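Local coordinates for protein serine protease pet (Escherichia coli, PDB 4OM9) that acts as a secreted serine protease and enterotoxin of enteroaggregative Escherichia coli, probably cleaving the host cytoskeletal protein alpha-fodrin, at residues A[110-115]-A[396-401]; A[303-308]-A[332-337]; A[376-381]-A[632-637]. All coordinates share one frame; numbering follows the deposited sequence.

Contact 1: residues A[110-115]-A[396-401]; sequences YVVETR and NIYVAG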
loop_
_atom_site.group_PDB
_atom_site.type_symbol
_atom_site.label_atom_id
_atom_site.label_comp_id
_atom_site.label_asym_id
_atom_site.label_seq_id
_atom_site.Cartn_x
_atom_site.Cartn_y
_atom_site.Cartn_z
ATOM N N TYR A 110 -26.206 -20.937 10.000
ATOM C CA TYR A 110 -24.870 -21.174 9.456
ATOM C C TYR A 110 -23.984 -19.964 9.715
ATOM O O TYR A 110 -24.384 -18.828 9.451
ATOM C CB TYR A 110 -24.903 -21.451 7.946
ATOM C CG TYR A 110 -25.681 -22.665 7.522
ATOM C CD1 TYR A 110 -25.878 -23.736 8.392
ATOM C CD2 TYR A 110 -26.232 -22.741 6.237
ATOM C CE1 TYR A 110 -26.619 -24.853 7.982
ATOM C CE2 TYR A 110 -26.949 -23.838 5.823
ATOM C CZ TYR A 110 -27.156 -24.900 6.693
ATOM O OH TYR A 110 -27.899 -25.998 6.262
ATOM N N VAL A 111 -22.775 -20.201 10.208
ATOM C CA VAL A 111 -21.857 -19.096 10.442
ATOM C C VAL A 111 -21.284 -18.532 9.143
ATOM O O VAL A 111 -20.650 -19.232 8.351
ATOM C CB VAL A 111 -20.714 -19.508 11.361
ATOM C CG1 VAL A 111 -19.688 -18.352 11.502
ATOM C CG2 VAL A 111 -21.280 -19.886 12.705
ATOM N N VAL A 112 -21.493 -17.244 8.945
ATOM C CA VAL A 112 -21.083 -16.608 7.711
ATOM C C VAL A 112 -19.634 -16.081 7.799
ATOM O O VAL A 112 -18.932 -16.045 6.792
ATOM C CB VAL A 112 -22.088 -15.482 7.357
ATOM C CG1 VAL A 112 -21.490 -14.442 6.459
ATOM C CG2 VAL A 112 -23.313 -16.077 6.702
ATOM N N GLU A 113 -19.178 -15.723 8.997
ATOM C CA GLU A 113 -17.897 -14.983 9.156
ATOM C C GLU A 113 -16.615 -15.796 9.010
ATOM O O GLU A 113 -15.592 -15.250 8.614
ATOM C CB GLU A 113 -17.848 -14.275 10.518
ATOM C CG GLU A 113 -18.867 -13.136 10.677
ATOM C CD GLU A 113 -20.335 -13.607 10.673
ATOM O OE1 GLU A 113 -20.596 -14.833 10.752
ATOM O OE2 GLU A 113 -21.222 -12.729 10.582
ATOM N N THR A 114 -16.644 -17.079 9.362
ATOM C CA THR A 114 -15.432 -17.892 9.312
ATOM C C THR A 114 -15.743 -19.270 8.780
ATOM O O THR A 114 -16.872 -19.747 8.913
ATOM C CB THR A 114 -14.754 -18.008 10.698
ATOM O OG1 THR A 114 -13.790 -19.070 10.677
ATOM C CG2 THR A 114 -15.767 -18.281 11.793
ATOM N N ARG A 115 -14.762 -19.914 8.156
ATOM C CA ARG A 115 -14.985 -21.269 7.665
ATOM C C ARG A 115 -14.705 -22.293 8.765
ATOM O O ARG A 115 -14.916 -23.496 8.570
ATOM C CB ARG A 115 -14.143 -21.562 6.424
ATOM C CG ARG A 115 -14.797 -21.099 5.115
ATOM C CD ARG A 115 -14.737 -19.600 4.979
ATOM N NE ARG A 115 -13.351 -19.158 4.835
ATOM C CZ ARG A 115 -12.879 -17.964 5.203
ATOM N NH1 ARG A 115 -13.668 -17.053 5.767
ATOM N NH2 ARG A 115 -11.597 -17.690 5.020
ATOM N N ASN A 396 -30.164 -4.993 1.638
ATOM C CA ASN A 396 -28.802 -4.762 2.117
ATOM C C ASN A 396 -27.976 -6.029 2.021
ATOM O O ASN A 396 -28.481 -7.110 2.322
ATOM C CB ASN A 396 -28.801 -4.291 3.571
ATOM C CG ASN A 396 -29.495 -2.970 3.746
ATOM O OD1 ASN A 396 -28.942 -1.927 3.412
ATOM N ND2 ASN A 396 -30.722 -3.002 4.266
ATOM N N ILE A 397 -26.705 -5.897 1.633
ATOM C CA ILE A 397 -25.794 -7.029 1.579
ATOM C C ILE A 397 -24.608 -6.883 2.550
ATOM O O ILE A 397 -23.977 -5.814 2.624
ATOM C CB ILE A 397 -25.269 -7.225 0.159
ATOM C CG1 ILE A 397 -26.432 -7.506 -0.784
ATOM C CG2 ILE A 397 -24.234 -8.355 0.112
ATOM C CD1 ILE A 397 -26.083 -7.436 -2.242
ATOM N N TYR A 398 -24.312 -7.959 3.285
ATOM C CA TYR A 398 -23.187 -8.012 4.221
ATOM C C TYR A 398 -22.217 -9.075 3.749
ATOM O O TYR A 398 -22.582 -10.237 3.588
ATOM C CB TYR A 398 -23.697 -8.277 5.629
ATOM C CG TYR A 398 -22.743 -8.733 6.736
ATOM C CD1 TYR A 398 -22.506 -10.086 6.951
ATOM C CD2 TYR A 398 -22.195 -7.814 7.649
ATOM C CE1 TYR A 398 -21.712 -10.517 8.003
ATOM C CE2 TYR A 398 -21.374 -8.231 8.701
ATOM C CZ TYR A 398 -21.144 -9.595 8.871
ATOM O OH TYR A 398 -20.377 -10.069 9.901
ATOM N N VAL A 399 -20.992 -8.642 3.460
ATOM C CA VAL A 399 -19.956 -9.512 2.934
ATOM C C VAL A 399 -18.893 -9.705 4.004
ATOM O O VAL A 399 -18.286 -8.729 4.466
ATOM C CB VAL A 399 -19.342 -8.928 1.669
ATOM C CG1 VAL A 399 -18.411 -9.926 0.989
ATOM C CG2 VAL A 399 -20.462 -8.482 0.727
ATOM N N ALA A 400 -18.684 -10.950 4.413
ATOM C CA ALA A 400 -17.745 -11.232 5.496
ATOM C C ALA A 400 -16.761 -12.364 5.191
ATOM O O ALA A 400 -17.060 -13.290 4.429
ATOM C CB ALA A 400 -18.514 -11.557 6.776
ATOM N N GLY A 401 -15.564 -12.257 5.770
ATOM C CA GLY A 401 -14.735 -13.428 5.990
ATOM C C GLY A 401 -13.656 -13.682 4.970
ATOM O O GLY A 401 -12.755 -14.496 5.202
#
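Two atoms from the facing loop reach the edge of the Y398 ring, close to its plane: V112 CG1, 4.2 Å from Y398 CE1, and the carboxylate oxygen E113 OE2. K380, from a neighbouring strand, makes a cation-pi contact with this ring, and F634 packs against it as well. The E113 carboxylate is turned 53° from the ring, and the two side chains cross at about a right angle. E113 reaches the phenol by bending at its second torsion (chi2 66°), which carries the acid group back beside its own backbone. Y398 OH donates to E113 OE2 over 2.9 Å, using the anti lone pair of that oxygen, the one turned away from OE1. T88 OG1 is a second partner of OE2, and Y90 OH bonds to OE1, so hydroxyls grip both ends of the carboxylate; the backbone N of S87 also bonds to Y398 OH. Next to this polar cluster, A400 CB lies 4.2 Å from V112 CG1. Closer still, E113 O is 3.3 Å from G401 CA, on the side where a CB would project, and the positive phi also suits glycine. Solvent-exposed R115 folds its doubly bent chain round to put NH1 2.8 Å from G401 O; the donor stands above the carbonyl plane, and the bond is bent, at 139°. The contact thus fastens the protease-domain loop after strand 102-107 to the end of strand 397-399 of the beta-helix, with strands 82-85 and 361-364 packing on the loop and strand 422-424 beside its partner.

Contact 2: residues A[303-308]-A[332-337]; sequences ISLKEN and NNVTFK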
loop_
_atom_site.group_PDB
_atom_site.type_symbol
_atom_site.label_atom_id
_atom_site.label_comp_id
_atom_site.label_asym_id
_atom_site.label_seq_id
_atom_site.Cartn_x
_atom_site.Cartn_y
_atom_site.Cartn_z
ATOM N N ILE A 303 -36.164 -27.994 -7.407
ATOM C CA ILE A 303 -36.818 -27.972 -6.113
ATOM C C ILE A 303 -38.018 -27.056 -6.220
ATOM O O ILE A 303 -37.857 -25.866 -6.474
ATOM C CB ILE A 303 -35.873 -27.458 -4.993
ATOM C CG1 ILE A 303 -34.747 -28.458 -4.730
ATOM C CG2 ILE A 303 -36.643 -27.177 -3.702
ATOM C CD1 ILE A 303 -33.796 -28.024 -3.650
ATOM N N SER A 304 -39.218 -27.589 -6.038
ATOM C CA SER A 304 -40.404 -26.747 -6.122
ATOM C C SER A 304 -41.162 -26.652 -4.808
ATOM O O SER A 304 -41.473 -27.666 -4.194
ATOM C CB SER A 304 -41.347 -27.257 -7.208
ATOM O OG SER A 304 -42.472 -26.408 -7.295
ATOM N N LEU A 305 -41.482 -25.429 -4.400
ATOM C CA LEU A 305 -42.211 -25.188 -3.157
ATOM C C LEU A 305 -43.681 -24.847 -3.444
ATOM O O LEU A 305 -43.957 -23.917 -4.222
ATOM C CB LEU A 305 -41.546 -24.055 -2.367
ATOM C CG LEU A 305 -40.435 -24.378 -1.367
ATOM C CD1 LEU A 305 -39.519 -25.463 -1.889
ATOM C CD2 LEU A 305 -39.663 -23.126 -1.027
ATOM N N LYS A 306 -44.606 -25.597 -2.825
ATOM C CA LYS A 306 -46.046 -25.359 -2.973
ATOM C C LYS A 306 -46.568 -24.331 -1.986
ATOM O O LYS A 306 -47.740 -23.971 -2.009
ATOM C CB LYS A 306 -46.847 -26.650 -2.770
ATOM C CG LYS A 306 -46.231 -27.895 -3.351
ATOM C CD LYS A 306 -46.439 -29.084 -2.411
ATOM C CE LYS A 306 -47.739 -29.809 -2.649
ATOM N NZ LYS A 306 -47.837 -30.993 -1.756
ATOM N N GLU A 307 -45.705 -23.892 -1.088
ATOM C CA GLU A 307 -46.112 -23.005 -0.015
ATOM C C GLU A 307 -44.844 -22.498 0.638
ATOM O O GLU A 307 -43.751 -22.945 0.301
ATOM C CB GLU A 307 -47.001 -23.741 1.005
ATOM C CG GLU A 307 -46.377 -25.046 1.496
ATOM C CD GLU A 307 -47.262 -25.838 2.460
ATOM O OE1 GLU A 307 -48.508 -25.799 2.331
ATOM O OE2 GLU A 307 -46.700 -26.516 3.347
ATOM N N ASN A 308 -44.996 -21.564 1.563
ATOM C CA ASN A 308 -43.890 -21.127 2.377
ATOM C C ASN A 308 -43.288 -22.331 3.075
ATOM O O ASN A 308 -44.011 -23.199 3.566
ATOM C CB ASN A 308 -44.348 -20.083 3.383
ATOM C CG ASN A 308 -44.776 -18.805 2.714
ATOM O OD1 ASN A 308 -44.553 -18.627 1.516
ATOM N ND2 ASN A 308 -45.392 -17.909 3.471
ATOM N N ASN A 332 -46.358 -18.786 -8.005
ATOM C CA ASN A 332 -46.816 -18.199 -6.753
ATOM C C ASN A 332 -45.715 -17.479 -5.971
ATOM O O ASN A 332 -44.540 -17.519 -6.334
ATOM C CB ASN A 332 -47.442 -19.285 -5.880
ATOM C CG ASN A 332 -48.732 -19.813 -6.473
ATOM O OD1 ASN A 332 -49.793 -19.250 -6.239
ATOM N ND2 ASN A 332 -48.640 -20.869 -7.279
ATOM N N ASN A 333 -46.103 -16.825 -4.884
ATOM C CA ASN A 333 -45.135 -16.154 -4.040
ATOM C C ASN A 333 -44.850 -16.927 -2.753
ATOM O O ASN A 333 -45.584 -16.802 -1.777
ATOM C CB ASN A 333 -45.634 -14.749 -3.719
ATOM C CG ASN A 333 -45.710 -13.877 -4.947
ATOM O OD1 ASN A 333 -44.991 -14.097 -5.926
ATOM N ND2 ASN A 333 -46.589 -12.886 -4.912
ATOM N N VAL A 334 -43.795 -17.732 -2.749
ATOM C CA VAL A 334 -43.422 -18.465 -1.537
ATOM C C VAL A 334 -42.059 -18.045 -0.973
ATOM O O VAL A 334 -41.125 -17.696 -1.709
ATOM C CB VAL A 334 -43.414 -19.997 -1.778
ATOM C CG1 VAL A 334 -44.771 -20.466 -2.252
ATOM C CG2 VAL A 334 -42.353 -20.374 -2.795
ATOM N N THR A 335 -41.949 -18.085 0.346
ATOM C CA THR A 335 -40.706 -17.725 1.001
ATOM C C THR A 335 -40.016 -18.950 1.576
ATOM O O THR A 335 -40.656 -19.953 1.906
ATOM C CB THR A 335 -40.945 -16.693 2.116
ATOM O OG1 THR A 335 -41.738 -17.282 3.151
ATOM C CG2 THR A 335 -41.676 -15.453 1.558
ATOM N N PHE A 336 -38.694 -18.878 1.656
ATOM C CA PHE A 336 -37.950 -19.857 2.417
ATOM C C PHE A 336 -37.317 -19.212 3.634
ATOM O O PHE A 336 -36.887 -18.053 3.583
ATOM C CB PHE A 336 -36.868 -20.516 1.577
ATOM C CG PHE A 336 -35.939 -21.394 2.380
ATOM C CD1 PHE A 336 -36.389 -22.592 2.915
ATOM C CD2 PHE A 336 -34.623 -21.019 2.593
ATOM C CE1 PHE A 336 -35.547 -23.407 3.641
ATOM C CE2 PHE A 336 -33.761 -21.826 3.328
ATOM C CZ PHE A 336 -34.224 -23.022 3.859
ATOM N N LYS A 337 -37.268 -19.974 4.724
ATOM C CA LYS A 337 -36.590 -19.553 5.939
ATOM C C LYS A 337 -35.913 -20.743 6.588
ATOM O O LYS A 337 -36.466 -21.850 6.599
ATOM C CB LYS A 337 -37.569 -18.916 6.921
ATOM C CG LYS A 337 -36.916 -18.457 8.210
ATOM C CD LYS A 337 -37.903 -17.744 9.113
ATOM C CE LYS A 337 -37.224 -17.256 10.385
ATOM N NZ LYS A 337 -38.131 -16.391 11.198
#
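A first torsion of -67° sets the amide of N308 opposite its own carbonyl carbon and swings OD1 across to the backbone of T335, while in V334 a similar turn (chi1 -58°) directs CG1 at the peptide after E307 and CG2 at L305. The amide oxygen N308 OD1 accepts a hydrogen bond from T335 N at 2.9 Å. The bond is nearly straight at the hydrogen, 162°, although its donor sits well above the plane of the amide group and not on a lone pair. The same oxygen lies 3.3 Å from V334 CA, so it is tucked against the chain that it bonds. On the same side of the strand, T335 O receives a backbone approach: N308 CA is 3.5 Å from it, a CA-H...O contact. T335 OG1 comes up to the amide of N308, 3.4 Å from N308 CG. The apolar half belongs to V334, buried and packed on buried L305, though most other participants are exposed. Its CG1 rests 3.5 Å from E307 C, and its CG2 meets L305 CB at 3.8 Å, with I270 of the preceding rung beyond L305. E307 starts out away from residues 332-337, and its OE2 bonds to the backbone N of G272. Here a side-chain amide oxygen replaces a carbonyl as acceptor for a backbone N-H just where two rungs turn a corner: strand 301-305 ends, and the parallel sheet of 309-310, 335-337 and 354-355 takes over. Parallel strands of successive rungs stacked in this way belong to the right-handed parallel beta-helix that forms the stalk of autotransporter passenger domains.

Contact 3: residues A[376-381]-A[632-637]; sequences NTNLKT and AGFTFR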
loop_
_atom_site.group_PDB
_atom_site.type_symbol
_atom_site.label_atom_id
_atom_site.label_comp_id
_atom_site.label_asym_id
_atom_site.label_seq_id
_atom_site.Cartn_x
_atom_site.Cartn_y
_atom_site.Cartn_z
ATOM N N ASN A 376 -36.384 -8.571 -1.289
ATOM C CA ASN A 376 -36.920 -7.759 -0.195
ATOM C C ASN A 376 -36.426 -8.275 1.177
ATOM O O ASN A 376 -37.172 -8.343 2.148
ATOM C CB ASN A 376 -38.456 -7.738 -0.260
ATOM C CG ASN A 376 -39.083 -6.783 0.750
ATOM O OD1 ASN A 376 -38.447 -5.831 1.210
ATOM N ND2 ASN A 376 -40.333 -7.058 1.121
ATOM N N THR A 377 -35.149 -8.639 1.250
ATOM C CA THR A 377 -34.552 -9.012 2.530
ATOM C C THR A 377 -33.060 -8.783 2.464
ATOM O O THR A 377 -32.554 -8.339 1.436
ATOM C CB THR A 377 -34.835 -10.510 2.924
ATOM O OG1 THR A 377 -34.673 -10.691 4.340
ATOM C CG2 THR A 377 -33.894 -11.445 2.180
ATOM N N ASN A 378 -32.364 -9.096 3.560
ATOM C CA ASN A 378 -30.923 -8.885 3.653
ATOM C C ASN A 378 -30.142 -10.153 3.384
ATOM O O ASN A 378 -30.608 -11.256 3.654
ATOM C CB ASN A 378 -30.546 -8.311 5.023
ATOM C CG ASN A 378 -31.192 -6.951 5.275
ATOM O OD1 ASN A 378 -31.616 -6.264 4.333
ATOM N ND2 ASN A 378 -31.278 -6.559 6.546
ATOM N N LEU A 379 -28.969 -9.979 2.799
ATOM C CA LEU A 379 -28.076 -11.078 2.540
ATOM C C LEU A 379 -26.862 -10.995 3.475
ATOM O O LEU A 379 -26.327 -9.913 3.715
ATOM C CB LEU A 379 -27.626 -11.062 1.078
ATOM C CG LEU A 379 -26.494 -12.052 0.790
ATOM C CD1 LEU A 379 -27.018 -13.474 0.841
ATOM C CD2 LEU A 379 -25.799 -11.785 -0.529
ATOM N N LYS A 380 -26.453 -12.136 4.014
ATOM C CA LYS A 380 -25.160 -12.256 4.681
ATOM C C LYS A 380 -24.379 -13.379 4.024
ATOM O O LYS A 380 -24.763 -14.537 4.134
ATOM C CB LYS A 380 -25.329 -12.512 6.173
ATOM C CG LYS A 380 -25.886 -11.313 6.913
ATOM C CD LYS A 380 -25.693 -11.416 8.404
ATOM C CE LYS A 380 -26.147 -10.133 9.084
ATOM N NZ LYS A 380 -25.764 -10.033 10.534
ATOM N N THR A 381 -23.300 -13.046 3.318
ATOM C CA THR A 381 -22.553 -14.060 2.588
ATOM C C THR A 381 -21.060 -14.079 2.978
ATOM O O THR A 381 -20.460 -13.035 3.257
ATOM C CB THR A 381 -22.711 -13.872 1.054
ATOM O OG1 THR A 381 -21.945 -14.866 0.370
ATOM C CG2 THR A 381 -22.264 -12.486 0.589
ATOM N N ALA A 632 -26.260 -4.870 12.881
ATOM C CA ALA A 632 -26.475 -6.177 12.298
ATOM C C ALA A 632 -25.586 -6.390 11.091
ATOM O O ALA A 632 -25.708 -7.398 10.406
ATOM C CB ALA A 632 -27.923 -6.327 11.899
ATOM N N GLY A 633 -24.721 -5.419 10.799
ATOM C CA GLY A 633 -23.828 -5.523 9.653
ATOM C C GLY A 633 -24.262 -4.745 8.417
ATOM O O GLY A 633 -23.867 -5.047 7.294
ATOM N N PHE A 634 -25.069 -3.724 8.636
ATOM C CA PHE A 634 -25.662 -2.948 7.537
ATOM C C PHE A 634 -25.608 -1.488 7.892
ATOM O O PHE A 634 -26.409 -0.698 7.436
ATOM C CB PHE A 634 -27.105 -3.375 7.296
ATOM C CG PHE A 634 -27.278 -4.862 7.173
ATOM C CD1 PHE A 634 -26.781 -5.537 6.075
ATOM C CD2 PHE A 634 -27.950 -5.581 8.144
ATOM C CE1 PHE A 634 -26.944 -6.894 5.945
ATOM C CE2 PHE A 634 -28.116 -6.940 8.020
ATOM C CZ PHE A 634 -27.607 -7.599 6.922
ATOM N N THR A 635 -24.703 -1.166 8.795
ATOM C CA THR A 635 -24.454 0.207 9.166
ATOM C C THR A 635 -22.938 0.397 9.183
ATOM O O THR A 635 -22.185 -0.536 9.474
ATOM C CB THR A 635 -25.107 0.536 10.525
ATOM O OG1 THR A 635 -26.515 0.726 10.326
ATOM C CG2 THR A 635 -24.533 1.821 11.107
ATOM N N PHE A 636 -22.498 1.598 8.845
ATOM C CA PHE A 636 -21.087 1.887 8.645
ATOM C C PHE A 636 -20.696 3.124 9.417
ATOM O O PHE A 636 -21.425 4.117 9.414
ATOM C CB PHE A 636 -20.815 2.064 7.161
ATOM C CG PHE A 636 -19.436 2.531 6.834
ATOM C CD1 PHE A 636 -18.404 1.620 6.649
ATOM C CD2 PHE A 636 -19.180 3.883 6.668
ATOM C CE1 PHE A 636 -17.142 2.065 6.309
ATOM C CE2 PHE A 636 -17.913 4.331 6.335
ATOM C CZ PHE A 636 -16.895 3.429 6.152
ATOM N N ARG A 637 -19.546 3.046 10.076
ATOM C CA ARG A 637 -19.005 4.140 10.869
ATOM C C ARG A 637 -17.618 4.502 10.331
ATOM O O ARG A 637 -16.882 3.632 9.846
ATOM C CB ARG A 637 -18.944 3.742 12.358
ATOM C CG ARG A 637 -17.586 3.168 12.803
ATOM C CD ARG A 637 -17.611 1.824 13.536
ATOM N NE ARG A 637 -17.779 1.958 14.982
ATOM C CZ ARG A 637 -17.430 1.035 15.880
ATOM N NH1 ARG A 637 -16.852 -0.100 15.508
ATOM N NH2 ARG A 637 -17.645 1.260 17.166
#
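The two backbones stay well apart, N378 CA lying 8.8 Å from F634 CA and K380 CA 8.5 Å from G633 CA, so side chains and not backbone pairing bridge them. The F634 ring lies between them. Over one of its faces stands the amide of N378, whose ND2 is 3.5 Å from F634 CE2 and displaced toward the rim, with the amide and ring planes 48° apart. In the plane of the ring, at its edge, L379 O lies 3.8 Å from F634 CE1. The aliphatic end of K380 passes obliquely, its CE 3.6 Å from F634 CZ. Beyond its first torsion this lysine runs fully extended, which carries the ammonium past the ring to the backbone of A632: K380 NZ donates to A632 O over a short 2.6 Å, tilted 29° from the carbonyl plane. T88 OG1 is a further hydrogen-bond partner of NZ, so a largely buried charge meets at least two oxygens. N378 OD1, at the far end of its amide, is weakly bonded to the backbone N of N396. Ring packing and the lysine bond together hold the turn between strand 629-630 and the weakly bonded strand 635-636, an antiparallel hairpin from a later part of the chain, against a rung of the parallel beta-helix: strand 379-381, which lies in the parallel sheet between strands 361-364 and 397-399.

How the contacts relate
Contacts 1 and 3 form one continuous patch, their centres 10 Å apart, because strands 397-399 and 379-381 are parallel neighbours in one sheet of the beta-helix. Y398 joins them, with probable backbone hydrogen bonds from Y398 N to L379 O at 2.8 Å and from T381 N to Y398 O at 2.9 Å. T88, from the protease domain, bonds to both E113 and K380, so protease domain, helix rungs and hairpin meet at one place. Contact 2 stands apart, its centre about 24 Å from that of contact 1 and 23 Å from that of contact 3; it joins consecutive rungs near the start of the helix, whereas the others fix distant segments onto the helix.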